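ChloroPhenol Reduction gene K (Desulfitobacterium dehalogenans, PDB 2H6C) probably controls transcription of halorespiration genes as a CRP-type, helix-turn-helix DNA-binding regulator that responds to chlorophenol ligands. Local coordinates at residues P21-R26 against G79-I84; G40-M45 against N93-A98; I54-G59 against T102-F107. All blocks are in the same frame, centred on the assembly; numbering follows the deposited sequence.

Followed from the N terminus, the chain lays down all three first segments (21-26, 40-45, 54-59) before the three second ones (79-84, 93-98, 102-107) come in the same order, so every pair of contacts crosses and none nests. Interaction 1 closes a loop of 52 residues and joins the N-terminal segment to edge strand 82-84. Interaction 2 closes 47 residues within one antiparallel sheet, and interaction 3 closes 42 within the other. Strand 82-84 pairs with strand 53-58, which links interactions 1 and 3 directly. Between the sheets, Ile-44 CD1 of interaction 2 lies 4.0 Å from Ile-84 CG2 and 4.1 Å from Ile-54 CD1.

Interaction 1 (P21-R26 against G79-I84); sequences PIEKLR and GSNSLI
Asn-81 meets the N-terminal segment with both its backbone carbonyl and its side-chain amide. Its O accepts the N-H of Ile-22 at 3.0 Å (Ile-22 N to Asn-81 O), with the donor slightly tilted from the carbonyl plane. The same oxygen also receives a CA-H contact from Pro-21, CA to O 3.4 Å. With CG beside its backbone N and anti to the carbonyl carbon (chi1 -50°), the amide is carried to Arg-26 and Glu-23. OD1 takes NH1 of Arg-26 in a bond modelled implausibly short, so its details are doubtful; it sits at the edge of the guanidinium, near its plane, while the two flat groups stand 79° apart. Arg-26 NH2 is hydrogen-bonded to Met-57 O of strand 53-58. Asn-81 ND2 lies close to Glu-23 OE1, but the angle is too poor for a hydrogen bond.

Two further bonds hold the turn itself. Ser-82 N donates to Gly-79 O at 2.9 Å, and Ser-82 OG, which is bonded to Phe-19 O as well, accepts Gly-79 N. Leu-83, which unlike Ser-82 points toward the N-terminal segment, touches Ile-22 CG1 with its CB at 4.2 Å, and its CD1 meets CD1 of Leu-25. Asn-81, with positive phi (61°), holds the third position of a type II beta turn that leads into edge strand 82-84 of the cyclic nucleotide-binding-type beta fold.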
loop_
_atom_site.group_PDB
_atom_site.type_symbol
_atom_site.label_atom_id
_atom_site.label_comp_id
_atom_site.label_asym_id
_atom_site.label_seq_id
_atom_site.Cartn_x
_atom_site.Cartn_y
_atom_site.Cartn_z
ATOM N N PRO A 21 -9.593 9.140 17.455
ATOM C CA PRO A 21 -9.402 10.003 18.605
ATOM C C PRO A 21 -8.936 9.245 19.855
ATOM O O PRO A 21 -9.130 8.024 19.939
ATOM C CB PRO A 21 -10.815 10.596 18.825
ATOM C CG PRO A 21 -11.659 10.097 17.706
ATOM C CD PRO A 21 -11.023 8.890 17.210
ATOM N N ILE A 22 -8.304 9.973 20.779
ATOM C CA ILE A 22 -8.039 9.528 22.171
ATOM C C ILE A 22 -8.375 10.695 23.115
ATOM O O ILE A 22 -7.504 11.340 23.642
ATOM C CB ILE A 22 -6.537 9.174 22.517
ATOM C CG1 ILE A 22 -5.627 9.184 21.317
ATOM C CG2 ILE A 22 -6.430 7.877 23.276
ATOM C CD1 ILE A 22 -5.567 7.904 20.640
ATOM N N GLU A 23 -9.637 10.999 23.304
ATOM C CA GLU A 23 -9.986 11.937 24.323
ATOM C C GLU A 23 -9.093 11.734 25.541
ATOM O O GLU A 23 -8.396 12.664 25.977
ATOM C CB GLU A 23 -11.427 11.717 24.748
ATOM C CG GLU A 23 -12.283 12.949 24.637
ATOM C CD GLU A 23 -12.951 13.081 23.256
ATOM O OE1 GLU A 23 -12.259 12.781 22.229
ATOM O OE2 GLU A 23 -14.160 13.488 23.200
ATOM N N LYS A 24 -9.085 10.523 26.108
ATOM C CA LYS A 24 -8.552 10.368 27.481
ATOM C C LYS A 24 -7.168 11.042 27.661
ATOM O O LYS A 24 -6.724 11.301 28.764
ATOM C CB LYS A 24 -8.557 8.885 27.931
ATOM N N LEU A 25 -6.509 11.356 26.558
ATOM C CA LEU A 25 -5.204 11.972 26.593
ATOM C C LEU A 25 -5.163 13.489 26.894
ATOM O O LEU A 25 -4.255 13.914 27.610
ATOM C CB LEU A 25 -4.449 11.654 25.297
ATOM C CG LEU A 25 -3.179 10.828 25.485
ATOM C CD1 LEU A 25 -2.480 10.528 24.151
ATOM C CD2 LEU A 25 -2.229 11.559 26.414
ATOM N N ARG A 26 -6.108 14.296 26.371
ATOM C CA ARG A 26 -6.264 15.702 26.861
ATOM C C ARG A 26 -5.906 15.767 28.357
ATOM O O ARG A 26 -5.263 16.695 28.829
ATOM C CB ARG A 26 -7.700 16.307 26.757
ATOM C CG ARG A 26 -8.588 15.920 25.607
ATOM C CD ARG A 26 -9.653 16.998 25.312
ATOM N NE ARG A 26 -9.109 18.296 24.872
ATOM C CZ ARG A 26 -8.592 18.546 23.664
ATOM N NH1 ARG A 26 -8.503 17.578 22.752
ATOM N NH2 ARG A 26 -8.128 19.761 23.366
ATOM N N GLY A 79 -6.722 15.129 13.187
ATOM C CA GLY A 79 -7.615 16.105 13.734
ATOM C C GLY A 79 -7.601 16.101 15.228
ATOM O O GLY A 79 -6.677 15.603 15.842
ATOM N N SER A 80 -8.643 16.665 15.802
ATOM C CA SER A 80 -8.657 16.911 17.207
ATOM C C SER A 80 -8.657 15.568 17.940
ATOM O O SER A 80 -9.308 14.623 17.517
ATOM C CB SER A 80 -9.848 17.792 17.559
ATOM O OG SER A 80 -10.575 17.166 18.586
ATOM N N ASN A 81 -7.876 15.495 19.008
ATOM C CA ASN A 81 -7.540 14.237 19.706
ATOM C C ASN A 81 -6.802 13.167 18.918
ATOM O O ASN A 81 -6.738 12.019 19.319
ATOM C CB ASN A 81 -8.793 13.637 20.305
ATOM C CG ASN A 81 -9.569 14.635 21.109
ATOM O OD1 ASN A 81 -9.042 15.271 22.023
ATOM N ND2 ASN A 81 -10.846 14.763 20.788
ATOM N N SER A 82 -6.235 13.510 17.790
ATOM C CA SER A 82 -5.583 12.497 16.997
ATOM C C SER A 82 -4.204 12.291 17.570
ATOM O O SER A 82 -3.736 13.144 18.326
ATOM C CB SER A 82 -5.520 12.936 15.551
ATOM O OG SER A 82 -6.830 12.946 15.048
ATOM N N LEU A 83 -3.578 11.169 17.246
ATOM C CA LEU A 83 -2.245 10.907 17.744
ATOM C C LEU A 83 -1.361 10.489 16.607
ATOM O O LEU A 83 -1.482 9.409 16.072
ATOM C CB LEU A 83 -2.244 9.840 18.835
ATOM C CG LEU A 83 -0.940 9.645 19.594
ATOM C CD1 LEU A 83 -0.667 10.859 20.382
ATOM C CD2 LEU A 83 -1.027 8.431 20.493
ATOM N N ILE A 84 -0.453 11.373 16.276
ATOM C CA ILE A 84 0.463 11.201 15.213
ATOM C C ILE A 84 1.808 10.859 15.782
ATOM O O ILE A 84 2.121 11.204 16.941
ATOM C CB ILE A 84 0.698 12.560 14.637
ATOM C CG1 ILE A 84 -0.342 12.921 13.601
ATOM C CG2 ILE A 84 2.103 12.718 14.039
ATOM C CD1 ILE A 84 -0.395 14.513 13.454
#

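Interaction 2 (G40-M45 against N93-A98); sequences GSAIIM and NIYATA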
loop_
_atom_site.group_PDB
_atom_site.type_symbol
_atom_site.label_atom_id
_atom_site.label_comp_id
_atom_site.label_asym_id
_atom_site.label_seq_id
_atom_site.Cartn_x
_atom_site.Cartn_y
_atom_site.Cartn_z
ATOM N N GLY A 40 -0.489 26.641 7.268
ATOM C CA GLY A 40 0.664 26.671 6.368
ATOM C C GLY A 40 1.975 26.197 6.981
ATOM O O GLY A 40 2.830 25.699 6.246
ATOM N N SER A 41 2.135 26.328 8.307
ATOM C CA SER A 41 3.385 25.966 9.016
ATOM C C SER A 41 3.657 24.488 8.942
ATOM O O SER A 41 2.752 23.667 9.137
ATOM C CB SER A 41 3.330 26.305 10.500
ATOM O OG SER A 41 3.488 27.685 10.755
ATOM N N ALA A 42 4.916 24.157 8.678
ATOM C CA ALA A 42 5.362 22.777 8.596
ATOM C C ALA A 42 5.616 22.296 9.988
ATOM O O ALA A 42 6.404 22.893 10.711
ATOM C CB ALA A 42 6.643 22.676 7.796
ATOM N N ILE A 43 4.987 21.194 10.356
ATOM C CA ILE A 43 5.165 20.659 11.695
ATOM C C ILE A 43 6.003 19.394 11.692
ATOM O O ILE A 43 6.704 19.097 12.682
ATOM C CB ILE A 43 3.821 20.452 12.465
ATOM C CG1 ILE A 43 3.866 19.110 13.177
ATOM C CG2 ILE A 43 2.584 20.684 11.584
ATOM C CD1 ILE A 43 2.602 18.485 13.302
ATOM N N ILE A 44 5.934 18.630 10.611
ATOM C CA ILE A 44 6.964 17.598 10.408
ATOM C C ILE A 44 7.610 17.820 9.069
ATOM O O ILE A 44 6.958 18.139 8.077
ATOM C CB ILE A 44 6.457 16.116 10.551
ATOM C CG1 ILE A 44 5.710 15.930 11.877
ATOM C CG2 ILE A 44 7.646 15.109 10.442
ATOM C CD1 ILE A 44 4.764 14.827 11.839
ATOM N N MET A 45 8.918 17.670 9.077
ATOM C CA MET A 45 9.705 17.962 7.915
ATOM C C MET A 45 10.129 16.687 7.289
ATOM O O MET A 45 10.456 15.718 7.967
ATOM C CB MET A 45 10.952 18.776 8.254
ATOM C CG MET A 45 10.694 20.225 8.344
ATOM S SD MET A 45 9.899 20.734 6.846
ATOM C CE MET A 45 10.928 22.111 6.443
ATOM N N ASN A 93 9.378 8.889 4.932
ATOM C CA ASN A 93 9.612 10.301 4.938
ATOM C C ASN A 93 8.271 11.017 4.974
ATOM O O ASN A 93 7.483 10.867 4.063
ATOM C CB ASN A 93 10.384 10.726 3.693
ATOM C CG ASN A 93 11.178 12.000 3.920
ATOM O OD1 ASN A 93 10.830 12.806 4.793
ATOM N ND2 ASN A 93 12.280 12.174 3.167
ATOM N N ILE A 94 8.011 11.804 6.004
ATOM C CA ILE A 94 6.732 12.467 6.111
ATOM C C ILE A 94 6.893 13.973 5.905
ATOM O O ILE A 94 7.996 14.501 5.745
ATOM C CB ILE A 94 6.048 12.089 7.453
ATOM C CG1 ILE A 94 5.949 10.541 7.564
ATOM C CG2 ILE A 94 4.652 12.704 7.602
ATOM C CD1 ILE A 94 4.590 9.864 7.043
ATOM N N TYR A 95 5.772 14.663 5.849
ATOM C CA TYR A 95 5.801 16.057 5.693
ATOM C C TYR A 95 4.469 16.641 6.060
ATOM O O TYR A 95 3.556 16.730 5.241
ATOM C CB TYR A 95 6.067 16.303 4.247
ATOM C CG TYR A 95 5.836 17.736 3.854
ATOM C CD1 TYR A 95 5.127 18.054 2.698
ATOM C CD2 TYR A 95 6.311 18.788 4.652
ATOM C CE1 TYR A 95 4.922 19.366 2.341
ATOM C CE2 TYR A 95 6.098 20.084 4.306
ATOM C CZ TYR A 95 5.410 20.369 3.159
ATOM O OH TYR A 95 5.252 21.686 2.846
ATOM N N ALA A 96 4.349 17.059 7.300
ATOM C CA ALA A 96 3.043 17.397 7.820
ATOM C C ALA A 96 2.879 18.880 7.822
ATOM O O ALA A 96 3.839 19.606 7.958
ATOM C CB ALA A 96 2.882 16.834 9.226
ATOM N N THR A 97 1.651 19.328 7.691
ATOM C CA THR A 97 1.381 20.738 7.567
ATOM C C THR A 97 0.203 21.069 8.374
ATOM O O THR A 97 -0.637 20.217 8.566
ATOM C CB THR A 97 0.918 21.064 6.174
ATOM O OG1 THR A 97 1.216 19.970 5.313
ATOM C CG2 THR A 97 1.573 22.334 5.679
ATOM N N ALA A 98 0.090 22.314 8.794
ATOM C CA ALA A 98 -1.123 22.726 9.474
ATOM C C ALA A 98 -2.175 23.279 8.477
ATOM O O ALA A 98 -1.902 24.195 7.670
ATOM C CB ALA A 98 -0.807 23.739 10.579
#
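Ile-43 and Ile-44 both face Ala-96, forming a classic beta bulge where edge strand 42-44 turns a corner beside strand 94-98 in the jelly-roll fold of the cyclic nucleotide-binding family. The bonds around it are uneven: Ile-43 N reaches Ala-96 O at 3.1 Å from above the carbonyl plane, and Ala-96 N donates to Ile-44 O at 2.9 Å.

Both isoleucines touch the methyl of Ala-96, Ile-44 the more closely. In Ile-44, CG1 lies beside the backbone N (chi1 -52°) and CG2 opposite that nitrogen, an arrangement that lays CG1 and CD1 alongside the methyl, with CD1 to Ala-96 CB 3.8 Å. Ile-43 CD1 is 4.4 Å from Ala-96 CB, and its CG2 also rests on the backbone of Ala-96 and Thr-97, at 4.0 Å from Thr-97 C. The methyl of Ala-96 is also packed by Ile-61 and Leu-63 of the next strand.

Ala-42 and Thr-97 occupy the other face. There Tyr-95, with CG trans to its own nitrogen (chi1 168°), brings a ring edge across the strand pair: CD2 comes 3.5 Å from Ile-44 O, and Ala-42 CB lies near the ring plane beside CE2. Pro-46 and Glu-72 also touch this tyrosine. Thr-97 CG2 approaches Gly-40 O at 3.6 Å, while its OG1 has a weak bond to Lys-62 O. At the far end, Gly-40 N donates to Ala-98 O over 2.9 Å, almost straight at 169°.

Interaction 3 (I54-G59 against T102-F107); sequences IFLMDG and TRTCWF
Ile-54 covers one face of the Trp-106 indole: CG1 stands 3.7 Å from the centroid of the six-membered ring, only 6° off its normal, a CH-pi contact, and CD1 lies over the same ring near CH2. The two side chains run side by side and point the same way. At the indole edge, in plane, NE1 makes a weak hydrogen bond to Thr-104 OG1 (2.7 Å). Rotation of that hydroxyl to a place between its backbone N and carbonyl carbon (chi1 62°) brings it to the indole, and it also bonds Arg-35 O, while the Arg-35 side chain makes a cation-pi contact with Trp-106. Putting an alanine at Trp-106 would probably leave the CG1-CD1 arm of Ile-54 without its aromatic cover and Arg-35 without its pi partner.

On the side of the sheet carrying Phe-55 and Cys-105, the Phe-107 ring has SG of its strand-mate Cys-105 over one face, offset toward the rim, and Phe-55 CB at its edge, 3.7 Å from CE1. Further along, Met-57 CE packs on the aliphatic part of Arg-103 (CE to CG 3.6 Å), whose NE forms a salt bridge with Glu-36.

The backbones pair at Phe-55 and Cys-105 by two bonds, Phe-55 N to Cys-105 O measuring 2.8 Å. One residue step is then gained: Arg-103 O accepts Asp-58 N at 3.2 Å and, weakly, Met-57 N. At Gly-59 a CB would collide with Thr-102 OG1, which bonds Glu-100 O. With strand axes at 151°, this is a bulged antiparallel pair at the centre of one sheet of the jelly-roll sandwich, the fold of cyclic nucleotide-binding-type sensor domains.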
loop_
_atom_site.group_PDB
_atom_site.type_symbol
_atom_site.label_atom_id
_atom_site.label_comp_id
_atom_site.label_asym_id
_atom_site.label_seq_id
_atom_site.Cartn_x
_atom_site.Cartn_y
_atom_site.Cartn_z
ATOM N N ILE A 54 2.618 12.951 18.926
ATOM C CA ILE A 54 2.124 14.317 18.831
ATOM C C ILE A 54 0.636 14.279 18.973
ATOM O O ILE A 54 -0.087 13.817 18.073
ATOM C CB ILE A 54 2.472 14.993 17.519
ATOM C CG1 ILE A 54 3.985 15.014 17.325
ATOM C CG2 ILE A 54 1.911 16.392 17.531
ATOM C CD1 ILE A 54 4.439 15.113 15.883
ATOM N N PHE A 55 0.189 14.757 20.123
ATOM C CA PHE A 55 -1.200 14.729 20.434
ATOM C C PHE A 55 -1.800 16.021 19.932
ATOM O O PHE A 55 -1.342 17.132 20.258
ATOM C CB PHE A 55 -1.454 14.577 21.923
ATOM C CG PHE A 55 -2.906 14.532 22.258
ATOM C CD1 PHE A 55 -3.665 13.455 21.855
ATOM C CD2 PHE A 55 -3.512 15.558 22.922
ATOM C CE1 PHE A 55 -4.984 13.384 22.107
ATOM C CE2 PHE A 55 -4.856 15.487 23.183
ATOM C CZ PHE A 55 -5.590 14.381 22.763
ATOM N N LEU A 56 -2.850 15.856 19.143
ATOM C CA LEU A 56 -3.406 16.954 18.410
ATOM C C LEU A 56 -4.617 17.487 19.192
ATOM O O LEU A 56 -5.751 17.046 19.014
ATOM C CB LEU A 56 -3.726 16.468 17.008
ATOM C CG LEU A 56 -3.465 17.450 15.898
ATOM C CD1 LEU A 56 -3.169 16.721 14.663
ATOM C CD2 LEU A 56 -4.678 18.337 15.695
ATOM N N MET A 57 -4.362 18.450 20.065
ATOM C CA MET A 57 -5.432 18.972 20.916
ATOM C C MET A 57 -6.483 19.738 20.124
ATOM O O MET A 57 -7.659 19.574 20.402
ATOM C CB MET A 57 -4.920 19.906 22.014
ATOM C CG MET A 57 -3.505 19.676 22.446
ATOM S SD MET A 57 -3.249 20.330 24.067
ATOM C CE MET A 57 -1.908 21.423 23.829
ATOM N N ASP A 58 -6.067 20.611 19.203
ATOM C CA ASP A 58 -7.006 21.215 18.266
ATOM C C ASP A 58 -6.433 21.818 17.015
ATOM O O ASP A 58 -5.539 22.672 17.062
ATOM C CB ASP A 58 -7.879 22.283 18.920
ATOM C CG ASP A 58 -9.362 21.858 18.951
ATOM O OD1 ASP A 58 -10.075 21.891 17.866
ATOM O OD2 ASP A 58 -9.801 21.455 20.076
ATOM N N GLY A 59 -7.051 21.406 15.912
ATOM C CA GLY A 59 -6.832 21.933 14.576
ATOM C C GLY A 59 -6.902 20.787 13.562
ATOM O O GLY A 59 -7.751 19.865 13.651
ATOM N N THR A 102 -3.525 25.197 14.936
ATOM C CA THR A 102 -3.535 23.884 15.521
ATOM C C THR A 102 -2.647 23.922 16.713
ATOM O O THR A 102 -1.548 24.457 16.618
ATOM C CB THR A 102 -2.927 22.882 14.577
ATOM O OG1 THR A 102 -3.597 22.973 13.333
ATOM C CG2 THR A 102 -3.097 21.462 15.100
ATOM N N ARG A 103 -3.108 23.336 17.818
ATOM C CA ARG A 103 -2.337 23.281 19.068
ATOM C C ARG A 103 -1.961 21.836 19.371
ATOM O O ARG A 103 -2.854 20.986 19.458
ATOM C CB ARG A 103 -3.194 23.831 20.208
ATOM C CG ARG A 103 -2.443 24.113 21.539
ATOM C CD ARG A 103 -3.363 24.802 22.653
ATOM N NE ARG A 103 -3.779 26.182 22.355
ATOM C CZ ARG A 103 -4.805 26.797 22.941
ATOM N NH1 ARG A 103 -5.537 26.165 23.853
ATOM N NH2 ARG A 103 -5.125 28.048 22.612
ATOM N N THR A 104 -0.682 21.520 19.516
ATOM C CA THR A 104 -0.371 20.129 19.773
ATOM C C THR A 104 0.273 20.018 21.096
ATOM O O THR A 104 0.823 21.005 21.565
ATOM C CB THR A 104 0.599 19.542 18.787
ATOM O OG1 THR A 104 1.847 20.238 18.861
ATOM C CG2 THR A 104 0.038 19.626 17.442
ATOM N N CYS A 105 0.207 18.815 21.680
ATOM C CA CYS A 105 1.018 18.467 22.830
ATOM C C CYS A 105 1.930 17.325 22.499
ATOM O O CYS A 105 1.467 16.291 22.099
ATOM C CB CYS A 105 0.169 18.035 24.002
ATOM S SG CYS A 105 1.188 17.617 25.423
ATOM N N TRP A 106 3.216 17.514 22.732
ATOM C CA TRP A 106 4.220 16.570 22.310
ATOM C C TRP A 106 4.534 15.735 23.499
ATOM O O TRP A 106 4.732 16.269 24.583
ATOM C CB TRP A 106 5.480 17.296 21.803
ATOM C CG TRP A 106 5.246 17.915 20.481
ATOM C CD1 TRP A 106 4.218 18.771 20.150
ATOM C CD2 TRP A 106 5.988 17.703 19.275
ATOM N NE1 TRP A 106 4.301 19.112 18.812
ATOM C CE2 TRP A 106 5.380 18.474 18.261
ATOM C CE3 TRP A 106 7.100 16.940 18.949
ATOM C CZ2 TRP A 106 5.861 18.501 16.951
ATOM C CZ3 TRP A 106 7.571 16.964 17.629
ATOM C CH2 TRP A 106 6.953 17.728 16.658
ATOM N N PHE A 107 4.598 14.427 23.280
ATOM C CA PHE A 107 4.812 13.463 24.351
ATOM C C PHE A 107 6.064 12.652 24.103
ATOM O O PHE A 107 6.148 11.928 23.146
ATOM C CB PHE A 107 3.616 12.504 24.459
ATOM C CG PHE A 107 2.422 13.090 25.154
ATOM C CD1 PHE A 107 1.223 13.228 24.498
ATOM C CD2 PHE A 107 2.494 13.498 26.470
ATOM C CE1 PHE A 107 0.120 13.773 25.139
ATOM C CE2 PHE A 107 1.366 14.042 27.124
ATOM C CZ PHE A 107 0.198 14.180 26.454
#